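Local structure of thiosulfate sulfurtransferase RDL2, mitochondrial (6K6R) at residues D36-R39 / N40-H44; L80-P83 / E84-H88. The protein catalyses the transfer of sulfane sulfur from thiosulfate to cyanide, giving thiocyanate and sulfite, as a single-domain rhodanese of yeast mitochondria. All coordinates share one frame; numbering follows the deposited sequence.

Contact 1 and contact 2 are both local. Each joins consecutive segments within one rhodanese domain. Contact 1 lies along helix 35-43. Contact 2 is the turn that leads into helix 84-91. They sit on opposite sides of the chain's centre, with their own centres 28 Å apart. Their nearest atoms are about 16 Å apart, so the two do not touch. The five-stranded parallel sheet runs through the domain, and contact 1 packs on its strand 49-53. C106, the predicted active-site cysteine, carries a persulfide (S-mercaptocysteine) here and follows strand 101-104. Neither contact includes it.

Contact 1 (D36-R39 / N40-H44); sequences DQVR and NLVEH
R39 and E43 lie side by side, one helical turn apart, and point the same way. Their guanidinium and carboxylate planes are turned only 16° from each other. The touching is done by the aliphatic part of the arginine: R39 CG is 3.8 Å from E43 OE2. The charged ends stay further apart, with R39 NE 4.3 Å from E43 OE2, too far for a salt bridge. The arginine chain bends at chi3 (-113°), and its end reaches D36. There R39 NH1 makes a weak hydrogen bond to D36 OD1 at 3.3 Å, within a salt bridge. The guanidinium thus has D36, three residues back, as a weak partner, and E43, four residues on, nearby without a salt bridge.

Helix 35-43 is one of the helices flanking the parallel sheet of the rhodanese fold. Four i to i+4 backbone bonds hold its two segments together, among them V42 N to V38 O at 2.9 Å and E43 N to R39 O at 3.0 Å. On the sheet side, V38 CG1 and V42 CG2 meet loosely at 4.4 Å. V42 CG2 is anti to its own carbonyl carbon, which brings it back over V38 O at 3.3 Å. V38, L41 and V42 all rest on L51 of strand 49-53, and M65 also touches both valines. N40 folds its amide back beside the preceding turn, with N40 CG 3.1 Å from D36 O. Q37 turns to the start of the helix, where its OE1 accepts a hydrogen bond from T34 N.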
loop_
_atom_site.group_PDB
_atom_site.type_symbol
_atom_site.label_atom_id
_atom_site.label_comp_id
_atom_site.label_asym_id
_atom_site.label_seq_id
_atom_site.Cartn_x
_atom_site.Cartn_y
_atom_site.Cartn_z
ATOM N N ASP A 36 -2.861 10.994 10.842
ATOM C CA ASP A 36 -3.858 10.515 11.793
ATOM C C ASP A 36 -4.785 9.483 11.161
ATOM O O ASP A 36 -5.151 8.494 11.805
ATOM C CB ASP A 36 -4.662 11.691 12.346
ATOM C CG ASP A 36 -3.950 12.402 13.479
ATOM O OD1 ASP A 36 -3.128 11.758 14.164
ATOM O OD2 ASP A 36 -4.208 13.607 13.680
ATOM N N GLN A 37 -5.177 9.697 9.902
ATOM C CA GLN A 37 -6.031 8.728 9.224
ATOM C C GLN A 37 -5.318 7.398 9.026
ATOM O O GLN A 37 -5.954 6.338 9.074
ATOM C CB GLN A 37 -6.496 9.286 7.880
ATOM C CG GLN A 37 -7.357 10.530 7.991
ATOM C CD GLN A 37 -7.619 11.173 6.645
ATOM O OE1 GLN A 37 -6.718 11.739 6.028
ATOM N NE2 GLN A 37 -8.860 11.085 6.180
ATOM N N VAL A 38 -4.004 7.431 8.802
ATOM C CA VAL A 38 -3.236 6.197 8.692
ATOM C C VAL A 38 -2.998 5.590 10.069
ATOM O O VAL A 38 -3.038 4.365 10.235
ATOM C CB VAL A 38 -1.917 6.462 7.945
ATOM C CG1 VAL A 38 -1.076 5.205 7.885
ATOM C CG2 VAL A 38 -2.199 6.971 6.540
ATOM N N ARG A 39 -2.753 6.431 11.077
ATOM C CA ARG A 39 -2.604 5.930 12.440
ATOM C C ARG A 39 -3.894 5.288 12.932
ATOM O O ARG A 39 -3.862 4.287 13.659
ATOM C CB ARG A 39 -2.175 7.064 13.372
ATOM C CG ARG A 39 -2.048 6.658 14.833
ATOM C CD ARG A 39 -2.163 7.863 15.755
ATOM N NE ARG A 39 -0.907 8.146 16.445
ATOM C CZ ARG A 39 -0.505 9.365 16.791
ATOM N NH1 ARG A 39 -1.259 10.419 16.512
ATOM N NH2 ARG A 39 0.653 9.529 17.417
ATOM N N ASN A 40 -5.042 5.849 12.546
ATOM C CA ASN A 40 -6.319 5.242 12.910
ATOM C C ASN A 40 -6.512 3.906 12.206
ATOM O O ASN A 40 -7.022 2.951 12.804
ATOM C CB ASN A 40 -7.469 6.193 12.575
ATOM C CG ASN A 40 -7.521 7.394 13.498
ATOM O OD1 ASN A 40 -7.001 7.358 14.613
ATOM N ND2 ASN A 40 -8.154 8.467 13.037
ATOM N N LEU A 41 -6.107 3.819 10.937
ATOM C CA LEU A 41 -6.267 2.575 10.191
ATOM C C LEU A 41 -5.348 1.481 10.715
ATOM O O LEU A 41 -5.709 0.298 10.677
ATOM C CB LEU A 41 -6.007 2.819 8.705
ATOM C CG LEU A 41 -7.249 3.029 7.837
ATOM C CD1 LEU A 41 -6.878 3.000 6.366
ATOM C CD2 LEU A 41 -8.302 1.979 8.150
ATOM N N VAL A 42 -4.161 1.847 11.203
ATOM C CA VAL A 42 -3.260 0.851 11.775
ATOM C C VAL A 42 -3.783 0.374 13.124
ATOM O O VAL A 42 -3.734 -0.822 13.436
ATOM C CB VAL A 42 -1.835 1.424 11.885
ATOM C CG1 VAL A 42 -0.951 0.510 12.719
ATOM C CG2 VAL A 42 -1.239 1.626 10.503
ATOM N N GLU A 43 -4.306 1.294 13.937
ATOM C CA GLU A 43 -4.798 0.919 15.259
ATOM C C GLU A 43 -6.102 0.135 15.167
ATOM O O GLU A 43 -6.336 -0.786 15.958
ATOM C CB GLU A 43 -4.978 2.167 16.123
ATOM C CG GLU A 43 -3.677 2.720 16.686
ATOM C CD GLU A 43 -3.827 4.124 17.234
ATOM O OE1 GLU A 43 -4.890 4.741 17.012
ATOM O OE2 GLU A 43 -2.878 4.614 17.883
ATOM N N HIS A 44 -6.964 0.483 14.211
ATOM C CA HIS A 44 -8.241 -0.199 14.005
ATOM C C HIS A 44 -8.354 -0.578 12.535
ATOM O O HIS A 44 -8.821 0.221 11.712
ATOM C CB HIS A 44 -9.415 0.674 14.444
ATOM C CG HIS A 44 -9.285 1.207 15.837
ATOM N ND1 HIS A 44 -8.942 2.515 16.104
ATOM C CD2 HIS A 44 -9.450 0.608 17.040
ATOM C CE1 HIS A 44 -8.902 2.699 17.412
ATOM N NE2 HIS A 44 -9.207 1.558 18.002
#

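Contact 2 (L80-P83 / E84-H88)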
loop_
_atom_site.group_PDB
_atom_site.type_symbol
_atom_site.label_atom_id
_atom_site.label_comp_id
_atom_site.label_asym_id
_atom_site.label_seq_id
_atom_site.Cartn_x
_atom_site.Cartn_y
_atom_site.Cartn_z
ATOM N N LEU A 80 -0.081 -6.549 -9.255
ATOM C CA LEU A 80 -1.534 -6.519 -9.132
ATOM C C LEU A 80 -2.250 -6.982 -10.395
ATOM O O LEU A 80 -3.485 -7.002 -10.411
ATOM C CB LEU A 80 -1.999 -5.113 -8.750
ATOM C CG LEU A 80 -1.797 -4.764 -7.274
ATOM C CD1 LEU A 80 -2.051 -3.289 -7.022
ATOM C CD2 LEU A 80 -2.690 -5.626 -6.392
ATOM N N GLY A 81 -1.515 -7.345 -11.442
ATOM C CA GLY A 81 -2.069 -7.987 -12.612
ATOM C C GLY A 81 -1.831 -9.478 -12.672
ATOM O O GLY A 81 -2.218 -10.115 -13.657
ATOM N N LEU A 82 -1.206 -10.054 -11.647
ATOM C CA LEU A 82 -0.908 -11.476 -11.646
ATOM C C LEU A 82 -2.184 -12.289 -11.442
ATOM O O LEU A 82 -3.138 -11.817 -10.818
ATOM C CB LEU A 82 0.086 -11.815 -10.539
ATOM C CG LEU A 82 1.550 -11.421 -10.727
ATOM C CD1 LEU A 82 2.283 -11.509 -9.399
ATOM C CD2 LEU A 82 2.215 -12.305 -11.769
ATOM N N PRO A 83 -2.230 -13.513 -11.964
ATOM C CA PRO A 83 -3.328 -14.416 -11.609
ATOM C C PRO A 83 -3.361 -14.670 -10.109
ATOM O O PRO A 83 -2.352 -14.556 -9.408
ATOM C CB PRO A 83 -3.010 -15.692 -12.396
ATOM C CG PRO A 83 -2.206 -15.213 -13.558
ATOM C CD PRO A 83 -1.381 -14.071 -13.031
ATOM N N GLU A 84 -4.551 -15.022 -9.619
ATOM C CA GLU A 84 -4.778 -15.081 -8.178
ATOM C C GLU A 84 -3.868 -16.103 -7.503
ATOM O O GLU A 84 -3.219 -15.803 -6.497
ATOM C CB GLU A 84 -6.246 -15.394 -7.898
ATOM C CG GLU A 84 -6.564 -15.634 -6.438
ATOM C CD GLU A 84 -8.040 -15.491 -6.147
ATOM O OE1 GLU A 84 -8.701 -14.696 -6.849
ATOM O OE2 GLU A 84 -8.542 -16.174 -5.230
ATOM N N LYS A 85 -3.810 -17.323 -8.033
ATOM C CA LYS A 85 -3.001 -18.346 -7.377
ATOM C C LYS A 85 -1.515 -18.006 -7.409
ATOM O O LYS A 85 -0.811 -18.216 -6.414
ATOM C CB LYS A 85 -3.248 -19.705 -8.026
ATOM C CG LYS A 85 -2.546 -20.840 -7.327
ATOM C CD LYS A 85 -1.935 -21.774 -8.351
ATOM C CE LYS A 85 -3.007 -22.537 -9.114
ATOM N NZ LYS A 85 -2.460 -23.118 -10.376
ATOM N N GLU A 86 -1.019 -17.500 -8.538
ATOM C CA GLU A 86 0.389 -17.134 -8.614
ATOM C C GLU A 86 0.696 -15.916 -7.751
ATOM O O GLU A 86 1.808 -15.798 -7.226
ATOM C CB GLU A 86 0.800 -16.879 -10.066
ATOM C CG GLU A 86 2.304 -17.011 -10.292
ATOM C CD GLU A 86 2.795 -16.239 -11.504
ATOM O OE1 GLU A 86 3.930 -15.712 -11.459
ATOM O OE2 GLU A 86 2.052 -16.166 -12.506
ATOM N N PHE A 87 -0.266 -15.002 -7.594
ATOM C CA PHE A 87 -0.075 -13.895 -6.663
ATOM C C PHE A 87 0.147 -14.411 -5.249
ATOM O O PHE A 87 1.041 -13.937 -4.539
ATOM C CB PHE A 87 -1.277 -12.949 -6.707
ATOM C CG PHE A 87 -1.055 -11.639 -5.991
ATOM C CD1 PHE A 87 -1.149 -11.559 -4.610
ATOM C CD2 PHE A 87 -0.762 -10.486 -6.702
ATOM C CE1 PHE A 87 -0.950 -10.360 -3.954
ATOM C CE2 PHE A 87 -0.562 -9.282 -6.049
ATOM C CZ PHE A 87 -0.656 -9.220 -4.674
ATOM N N HIS A 88 -0.657 -15.389 -4.825
ATOM C CA HIS A 88 -0.499 -15.947 -3.488
ATOM C C HIS A 88 0.801 -16.728 -3.354
ATOM O O HIS A 88 1.389 -16.762 -2.271
ATOM C CB HIS A 88 -1.687 -16.842 -3.143
ATOM C CG HIS A 88 -1.789 -17.170 -1.687
ATOM N ND1 HIS A 88 -0.943 -18.063 -1.064
ATOM C CD2 HIS A 88 -2.627 -16.715 -0.726
ATOM C CE1 HIS A 88 -1.261 -18.149 0.216
ATOM N NE2 HIS A 88 -2.279 -17.341 0.446
#
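E84 begins the helix directly after P83, which holds the N-cap position and whose O takes the backbone bond from F87 N one turn later. The E84 side chain runs on extended beyond CG.

E86 comes back toward the loop. Its CG is anti to the backbone N (chi1 -158°), and the extended chain carries the carboxylate to the side of L82. The two side chains cross at about a right angle. L82 CD2 meets both oxygens, with E86 OE1 at 3.8 Å. P83 lies alongside E86, and its CD is 4.1 Å from E86 OE2. These are van der Waals contacts of a carboxylate with carbon.

F87 closes the first turn. Its N donates to P83 O at 2.8 Å. The ring is approached at its edge by L82 CB, 4.1 Å from F87 CD2. L80 N also lies at the edge, near the ring plane. L80 CD2 comes in from off the plane, to 4.2 Å from F87 CE2. H88 N continues the helical bonding to E84 O.

K95 NZ, beyond the helix, hydrogen-bonds to L80 O and L82 O. F87 meets the ring of F91 within helix 84-91 and touches I71, just after strand 69-70, while L80 packs on Y122 and Y124, between helix 111-121 and strand 127-129.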